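Local coordinates for protein CHAD domain (Ricinus communis, PDB 6QV5) that probably binds inorganic polyphosphate through an all-helical CHAD domain built on four-helix bundles, and holds a zinc ion in the crystal, at residues Tyr213-Phe218 with Ala229-Leu234; Ala235-Glu240 with Asp287-Gly292. All blocks are in the same frame, centred on the assembly; numbering follows the deposited sequence.

Interaction 1. Residues Tyr213-Phe218 with Ala229-Leu234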
ATOM      1  N   TYR A 213       6.777   6.511  -1.109  1.00 69.47           N
ATOM      2  CA  TYR A 213       5.704   7.493  -0.938  1.00 69.27           C
ATOM      3  C   TYR A 213       6.223   8.873  -0.529  1.00 73.61           C
ATOM      4  O   TYR A 213       5.836   9.864  -1.152  1.00 72.82           O
ATOM      5  CB  TYR A 213       4.621   6.991   0.040  1.00 70.08           C
ATOM      6  CG  TYR A 213       3.883   5.736  -0.389  1.00 71.17           C
ATOM      7  CD1 TYR A 213       3.644   5.467  -1.735  1.00 72.97           C
ATOM      8  CD2 TYR A 213       3.350   4.863   0.554  1.00 71.77           C
ATOM      9  CE1 TYR A 213       2.951   4.324  -2.134  1.00 73.46           C
ATOM     10  CE2 TYR A 213       2.643   3.725   0.168  1.00 72.57           C
ATOM     11  CZ  TYR A 213       2.444   3.459  -1.177  1.00 79.57           C
ATOM     12  OH  TYR A 213       1.750   2.337  -1.559  1.00 80.31           O
ATOM     13  N   ALA A 214       7.120   8.932   0.483  1.00 70.82           N
ATOM     14  CA  ALA A 214       7.721  10.173   0.986  1.00 71.05           C
ATOM     15  C   ALA A 214       8.496  10.925  -0.096  1.00 75.57           C
ATOM     16  O   ALA A 214       8.416  12.151  -0.158  1.00 74.95           O
ATOM     17  CB  ALA A 214       8.626   9.882   2.170  1.00 71.78           C
ATOM     18  N   LEU A 215       9.211  10.190  -0.966  1.00 72.89           N
ATOM     19  CA  LEU A 215       9.971  10.776  -2.068  1.00 73.23           C
ATOM     20  C   LEU A 215       9.044  11.285  -3.179  1.00 78.00           C
ATOM     21  O   LEU A 215       9.398  12.237  -3.874  1.00 77.71           O
ATOM     22  CB  LEU A 215      11.005   9.774  -2.603  1.00 73.37           C
ATOM     23  CG  LEU A 215      12.241  10.350  -3.301  1.00 78.18           C
ATOM     24  CD1 LEU A 215      13.074  11.229  -2.359  1.00 78.45           C
ATOM     25  CD2 LEU A 215      13.104   9.239  -3.843  1.00 80.21           C
ATOM     26  N   GLU A 216       7.855  10.668  -3.329  1.00 75.41           N
ATOM     27  CA  GLU A 216       6.842  11.083  -4.303  1.00 75.49           C
ATOM     28  C   GLU A 216       6.115  12.333  -3.800  1.00 80.25           C
ATOM     29  O   GLU A 216       5.709  13.167  -4.612  1.00 79.65           O
ATOM     30  CB  GLU A 216       5.838   9.955  -4.569  1.00 76.76           C
ATOM     31  CG  GLU A 216       6.346   8.876  -5.511  1.00 86.16           C
ATOM     32  CD  GLU A 216       5.452   7.658  -5.673  1.00102.43           C
ATOM     33  OE1 GLU A 216       4.657   7.359  -4.751  1.00 89.74           O
ATOM     34  OE2 GLU A 216       5.560   6.991  -6.726  1.00 96.38           O
ATOM     35  N   PHE A 217       5.954  12.458  -2.460  1.00 77.63           N
ATOM     36  CA  PHE A 217       5.309  13.600  -1.803  1.00 77.80           C
ATOM     37  C   PHE A 217       6.159  14.861  -1.944  1.00 84.36           C
ATOM     38  O   PHE A 217       5.630  15.914  -2.304  1.00 83.81           O
ATOM     39  CB  PHE A 217       5.041  13.311  -0.310  1.00 79.13           C
ATOM     40  CG  PHE A 217       4.063  12.207   0.026  1.00 80.11           C
ATOM     41  CD1 PHE A 217       2.945  11.977  -0.770  1.00 82.84           C
ATOM     42  CD2 PHE A 217       4.219  11.447   1.178  1.00 81.90           C
ATOM     43  CE1 PHE A 217       2.032  10.971  -0.446  1.00 83.63           C
ATOM     44  CE2 PHE A 217       3.306  10.439   1.499  1.00 84.60           C
ATOM     45  CZ  PHE A 217       2.217  10.210   0.686  1.00 82.64           C
ATOM     46  N   PHE A 218       7.472  14.748  -1.664  1.00 83.41           N
ATOM     47  CA  PHE A 218       8.440  15.844  -1.749  1.00 84.45           C
ATOM     48  C   PHE A 218       9.267  15.723  -3.045  1.00 91.07           C
ATOM     49  O   PHE A 218      10.485  15.907  -3.027  1.00 90.78           O
ATOM     50  CB  PHE A 218       9.345  15.853  -0.497  1.00 86.30           C
ATOM     51  CG  PHE A 218       8.630  15.978   0.830  1.00 87.93           C
ATOM     52  CD1 PHE A 218       8.262  17.224   1.325  1.00 91.09           C
ATOM     53  CD2 PHE A 218       8.359  14.855   1.602  1.00 90.06           C
ATOM     54  CE1 PHE A 218       7.622  17.342   2.563  1.00 92.08           C
ATOM     55  CE2 PHE A 218       7.711  14.971   2.834  1.00 92.97           C
ATOM     56  CZ  PHE A 218       7.348  16.214   3.308  1.00 91.21           C
ATOM     57  N   ALA A 229      16.641   6.930  -9.941  1.00 92.94           N
ATOM     58  CA  ALA A 229      17.437   5.720  -9.722  1.00 91.83           C
ATOM     59  C   ALA A 229      17.124   5.108  -8.349  1.00 93.15           C
ATOM     60  O   ALA A 229      17.113   3.883  -8.219  1.00 93.00           O
ATOM     61  CB  ALA A 229      18.919   6.043  -9.829  1.00 92.58           C
ATOM     62  N   TYR A 230      16.864   5.966  -7.336  1.00 87.47           N
ATOM     63  CA  TYR A 230      16.526   5.575  -5.964  1.00 86.13           C
ATOM     64  C   TYR A 230      15.153   4.891  -5.920  1.00 88.83           C
ATOM     65  O   TYR A 230      15.010   3.864  -5.255  1.00 88.16           O
ATOM     66  CB  TYR A 230      16.571   6.804  -5.032  1.00 86.55           C
ATOM     67  CG  TYR A 230      16.477   6.487  -3.554  1.00 87.14           C
ATOM     68  CD1 TYR A 230      17.624   6.280  -2.790  1.00 88.79           C
ATOM     69  CD2 TYR A 230      15.247   6.450  -2.905  1.00 87.50           C
ATOM     70  CE1 TYR A 230      17.543   6.005  -1.425  1.00 89.01           C
ATOM     71  CE2 TYR A 230      15.154   6.178  -1.542  1.00 88.11           C
ATOM     72  CZ  TYR A 230      16.305   5.956  -0.806  1.00 94.29           C
ATOM     73  OH  TYR A 230      16.206   5.688   0.538  1.00 93.68           O
ATOM     74  N   LEU A 231      14.157   5.453  -6.640  1.00 84.75           N
ATOM     75  CA  LEU A 231      12.791   4.928  -6.738  1.00 84.19           C
ATOM     76  C   LEU A 231      12.756   3.607  -7.506  1.00 87.38           C
ATOM     77  O   LEU A 231      11.966   2.731  -7.158  1.00 87.15           O
ATOM     78  CB  LEU A 231      11.847   5.949  -7.404  1.00 84.22           C
ATOM     79  CG  LEU A 231      11.447   7.177  -6.576  1.00 88.97           C
ATOM     80  CD1 LEU A 231      11.111   8.348  -7.472  1.00 89.18           C
ATOM     81  CD2 LEU A 231      10.283   6.877  -5.650  1.00 91.18           C
ATOM     82  N   LYS A 232      13.611   3.469  -8.543  1.00 83.24           N
ATOM     83  CA  LYS A 232      13.737   2.272  -9.380  1.00 82.75           C
ATOM     84  C   LYS A 232      14.215   1.078  -8.543  1.00 85.74           C
ATOM     85  O   LYS A 232      13.645  -0.009  -8.657  1.00 85.51           O
ATOM     86  CB  LYS A 232      14.698   2.537 -10.555  1.00 85.31           C
ATOM     87  CG  LYS A 232      14.695   1.455 -11.630  1.00100.87           C
ATOM     88  CD  LYS A 232      15.838   1.648 -12.612  1.00110.72           C
ATOM     89  CE  LYS A 232      15.918   0.527 -13.619  1.00121.28           C
ATOM     90  NZ  LYS A 232      17.056   0.713 -14.556  1.00130.28           N
ATOM     91  N   ALA A 233      15.243   1.294  -7.693  1.00 81.31           N
ATOM     92  CA  ALA A 233      15.807   0.278  -6.800  1.00 80.63           C
ATOM     93  C   ALA A 233      14.819  -0.092  -5.690  1.00 83.26           C
ATOM     94  O   ALA A 233      14.808  -1.239  -5.240  1.00 82.95           O
ATOM     95  CB  ALA A 233      17.110   0.777  -6.200  1.00 81.39           C
ATOM     96  N   LEU A 234      13.984   0.876  -5.263  1.00 78.77           N
ATOM     97  CA  LEU A 234      12.960   0.672  -4.243  1.00 78.14           C
ATOM     98  C   LEU A 234      11.789  -0.130  -4.815  1.00 81.53           C
ATOM     99  O   LEU A 234      11.414  -1.141  -4.226  1.00 80.90           O
ATOM    100  CB  LEU A 234      12.493   2.020  -3.662  1.00 78.12           C
ATOM    101  CG  LEU A 234      12.972   2.360  -2.244  1.00 82.56           C
ATOM    102  CD1 LEU A 234      14.478   2.588  -2.194  1.00 82.74           C
ATOM    103  CD2 LEU A 234      12.270   3.590  -1.721  1.00 84.41           C
TER
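Leu215 meets Tyr230 and Leu231 across a helical hairpin in which helix 198-217 turns back, after a short loop, into helix 224-260. The axes of the short segments approach to 11.0 Å at 152°, nearly antiparallel, with Leu215 and Leu231 lying nearest in the backbone (8.0 Å between their CA atoms). The gap is therefore spanned by side chains. Tyr230 comes first along the later helix: its ring atom CD2 sits 3.6 Å from CD2 of Leu215, which approaches the ring obliquely. The phenol hydroxyl does not face Leu215 but hydrogen-bonds ND1 of His183 on helix 171-192, and the imidazole ring of His183 meets that of Tyr230 with planes at about 45°; the tyrosine thus ties the hairpin to a third helix. Leu231 follows, with its branch carbon CG 3.8 Å from the same Leu215 methyl and its CD2 at 4.1 Å from it. One methyl can serve both neighbours because Leu215 turns CG away from its backbone N (chi1 -155°) and CD2 then carries the chain outward, so that the ring and the leucine branch meet it from directions roughly at right angles. The same Leu231 CD2 also lies loosely against CG of Glu216, at 4.4 Å; the carboxylate of Glu216 is engaged elsewhere, in a salt bridge from OE2 to Arg212 one turn back. Pro299, in the C-terminal segment, touches both Leu215 and Tyr230. The contact between the helices is thus wholly apolar, held by the fit of one methyl into the corner made by a ring and a branched carbon, while the nearby polar groups find their partners outside it, so its strength should come from dispersion and from the exclusion of water.

Interaction 2. Residues Ala235-Glu240 with Asp287-Gly292; sequences AATQEE and DAIRAG
Helix 235-240 and helix 287-292 run in roughly opposite directions and come close, with the CA atoms of Thr237 and Ile289 only 5.9 Å apart. This is close helix-to-helix packing in an all-helical CHAD fold: the short C-terminal helix 286-293 lies back along the long helix 224-260. Ile289 is the hub. Its CG2 meets CG2 of Thr237 at 3.7 Å, methyl against methyl, and its other branch reaches up the neighbouring helix, where CD1 lies 3.8 Å from CG of Glu240.

Thr237 presents its methyl because CG2 stands opposite the backbone N, which puts OG1 beside that N (chi1 -54°), where it hydrogen-bonds Ala233 O one turn back. The polar half of this buried side chain is in this way satisfied. Glu240 gives only its aliphatic stem to the contact: the chain is bent at chi2 (56°), and the carboxylate goes on to a salt bridge between OE2 and Arg243 NH2. The same OE2 also accepts a hydrogen bond from the backbone N of Asp285, just ahead of the short helix, so a negative charge sits near that helix start, which is probably favourable. Between Thr237 and Glu240, one turn apart, the ethyl arm of Ile289 fills the groove, its CG1 at 4.2 Å from both Thr237 CG2 and Glu240 CG.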
ATOM      1  N   ALA A 235      11.263   0.273  -5.995  1.00 78.13           N
ATOM      2  CA  ALA A 235      10.158  -0.409  -6.684  1.00 78.01           C
ATOM      3  C   ALA A 235      10.479  -1.877  -7.003  1.00 82.33           C
ATOM      4  O   ALA A 235       9.589  -2.722  -6.905  1.00 82.21           O
ATOM      5  CB  ALA A 235       9.784   0.335  -7.956  1.00 78.72           C
ATOM      6  N   ALA A 236      11.753  -2.174  -7.350  1.00 78.86           N
ATOM      7  CA  ALA A 236      12.239  -3.525  -7.650  1.00 78.58           C
ATOM      8  C   ALA A 236      12.248  -4.405  -6.393  1.00 82.30           C
ATOM      9  O   ALA A 236      11.912  -5.589  -6.476  1.00 82.20           O
ATOM     10  CB  ALA A 236      13.632  -3.458  -8.257  1.00 79.27           C
ATOM     11  N   THR A 237      12.615  -3.818  -5.232  1.00 78.33           N
ATOM     12  CA  THR A 237      12.651  -4.486  -3.926  1.00 77.89           C
ATOM     13  C   THR A 237      11.217  -4.796  -3.459  1.00 80.87           C
ATOM     14  O   THR A 237      10.966  -5.890  -2.949  1.00 80.31           O
ATOM     15  CB  THR A 237      13.445  -3.630  -2.918  1.00 86.72           C
ATOM     16  OG1 THR A 237      14.733  -3.336  -3.461  1.00 87.80           O
ATOM     17  CG2 THR A 237      13.608  -4.305  -1.561  1.00 84.95           C
ATOM     18  N   GLN A 238      10.288  -3.831  -3.652  1.00 76.81           N
ATOM     19  CA  GLN A 238       8.867  -3.939  -3.301  1.00 76.37           C
ATOM     20  C   GLN A 238       8.194  -5.050  -4.119  1.00 79.41           C
ATOM     21  O   GLN A 238       7.394  -5.809  -3.572  1.00 78.95           O
ATOM     22  CB  GLN A 238       8.158  -2.594  -3.539  1.00 77.77           C
ATOM     23  CG  GLN A 238       6.804  -2.458  -2.843  1.00 93.23           C
ATOM     24  CD  GLN A 238       6.015  -1.262  -3.329  1.00115.25           C
ATOM     25  OE1 GLN A 238       6.524  -0.138  -3.436  1.00111.35           O
ATOM     26  NE2 GLN A 238       4.740  -1.476  -3.619  1.00107.99           N
ATOM     27  N   GLU A 239       8.531  -5.136  -5.423  1.00 75.54           N
ATOM     28  CA  GLU A 239       8.024  -6.128  -6.374  1.00 75.28           C
ATOM     29  C   GLU A 239       8.445  -7.550  -5.962  1.00 78.21           C
ATOM     30  O   GLU A 239       7.636  -8.475  -6.059  1.00 77.75           O
ATOM     31  CB  GLU A 239       8.540  -5.798  -7.788  1.00 76.76           C
ATOM     32  CG  GLU A 239       7.887  -6.583  -8.913  1.00 88.57           C
ATOM     33  CD  GLU A 239       8.639  -6.507 -10.228  1.00112.85           C
ATOM     34  OE1 GLU A 239       8.596  -5.436 -10.876  1.00110.54           O
ATOM     35  OE2 GLU A 239       9.272  -7.517 -10.609  1.00107.60           O
ATOM     36  N   GLU A 240       9.701  -7.710  -5.494  1.00 74.09           N
ATOM     37  CA  GLU A 240      10.263  -8.991  -5.067  1.00 73.69           C
ATOM     38  C   GLU A 240       9.665  -9.488  -3.749  1.00 77.13           C
ATOM     39  O   GLU A 240       9.199 -10.628  -3.693  1.00 76.87           O
ATOM     40  CB  GLU A 240      11.805  -8.935  -5.023  1.00 75.04           C
ATOM     41  CG  GLU A 240      12.501 -10.233  -4.618  1.00 85.84           C
ATOM     42  CD  GLU A 240      12.216 -11.492  -5.418  1.00105.21           C
ATOM     43  OE1 GLU A 240      11.974 -11.393  -6.645  1.00100.30           O
ATOM     44  OE2 GLU A 240      12.250 -12.588  -4.815  1.00 97.97           O
ATOM     45  N   ASP A 287      19.546 -11.914  -1.392  1.00 88.83           N
ATOM     46  CA  ASP A 287      20.851 -11.617  -1.995  1.00 88.41           C
ATOM     47  C   ASP A 287      20.738 -10.592  -3.133  1.00 92.09           C
ATOM     48  O   ASP A 287      21.580  -9.698  -3.225  1.00 91.81           O
ATOM     49  CB  ASP A 287      21.548 -12.905  -2.471  1.00 90.00           C
ATOM     50  CG  ASP A 287      22.029 -13.832  -1.362  1.00 98.59           C
ATOM     51  OD1 ASP A 287      21.988 -13.421  -0.177  1.00 99.09           O
ATOM     52  OD2 ASP A 287      22.457 -14.964  -1.678  1.00103.08           O
ATOM     53  N   ALA A 288      19.681 -10.700  -3.965  1.00 88.33           N
ATOM     54  CA  ALA A 288      19.408  -9.767  -5.062  1.00 88.02           C
ATOM     55  C   ALA A 288      18.918  -8.421  -4.508  1.00 91.30           C
ATOM     56  O   ALA A 288      19.227  -7.377  -5.085  1.00 90.88           O
ATOM     57  CB  ALA A 288      18.372 -10.355  -6.006  1.00 88.81           C
ATOM     58  N   ILE A 289      18.165  -8.456  -3.381  1.00 87.43           N
ATOM     59  CA  ILE A 289      17.635  -7.284  -2.672  1.00 87.04           C
ATOM     60  C   ILE A 289      18.806  -6.493  -2.063  1.00 90.65           C
ATOM     61  O   ILE A 289      18.898  -5.284  -2.277  1.00 89.94           O
ATOM     62  CB  ILE A 289      16.560  -7.707  -1.618  1.00 90.07           C
ATOM     63  CG1 ILE A 289      15.231  -8.100  -2.305  1.00 90.45           C
ATOM     64  CG2 ILE A 289      16.328  -6.620  -0.554  1.00 90.61           C
ATOM     65  CD1 ILE A 289      14.333  -9.041  -1.492  1.00 97.44           C
ATOM     66  N   ARG A 290      19.704  -7.193  -1.331  1.00 87.44           N
ATOM     67  CA  ARG A 290      20.900  -6.639  -0.690  1.00 87.43           C
ATOM     68  C   ARG A 290      21.808  -5.957  -1.717  1.00 91.50           C
ATOM     69  O   ARG A 290      22.258  -4.841  -1.468  1.00 91.07           O
ATOM     70  CB  ARG A 290      21.666  -7.734   0.074  1.00 87.69           C
ATOM     71  CG  ARG A 290      21.043  -8.110   1.415  1.00 98.67           C
ATOM     72  CD  ARG A 290      21.299  -9.567   1.746  1.00109.21           C
ATOM     73  NE  ARG A 290      20.732  -9.953   3.039  1.00118.01           N
ATOM     74  CZ  ARG A 290      20.700 -11.199   3.504  1.00132.11           C
ATOM     75  NH1 ARG A 290      21.193 -12.199   2.780  1.00118.43           N
ATOM     76  NH2 ARG A 290      20.168 -11.457   4.691  1.00119.78           N
ATOM     77  N   ALA A 291      22.021  -6.601  -2.887  1.00 88.31           N
ATOM     78  CA  ALA A 291      22.838  -6.074  -3.987  1.00 88.36           C
ATOM     79  C   ALA A 291      22.184  -4.865  -4.673  1.00 92.24           C
ATOM     80  O   ALA A 291      22.885  -4.022  -5.235  1.00 92.20           O
ATOM     81  CB  ALA A 291      23.117  -7.170  -5.004  1.00 89.08           C
ATOM     82  N   GLY A 292      20.857  -4.797  -4.620  1.00 88.34           N
ATOM     83  CA  GLY A 292      20.087  -3.703  -5.199  1.00 88.06           C
ATOM     84  C   GLY A 292      20.046  -2.461  -4.329  1.00 91.55           C
ATOM     85  O   GLY A 292      19.857  -1.357  -4.847  1.00 91.12           O
TER

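Both interactions use successive turns of helix 224-260, which packs on helix 198-217 in interaction 1 and on the short C-terminal helix in interaction 2. Their centres are 14 Å apart, and they meet directly where Ala233 CB touches Gly292 O at 3.7 Å. The chain that follows helix 286-293 then returns to the side of interaction 1, so the C-terminal residues join the two contacts. Neither contact lies at the zinc site of His52 and His138; the two centres sit about 14 Å and 17 Å from the centre of the chain.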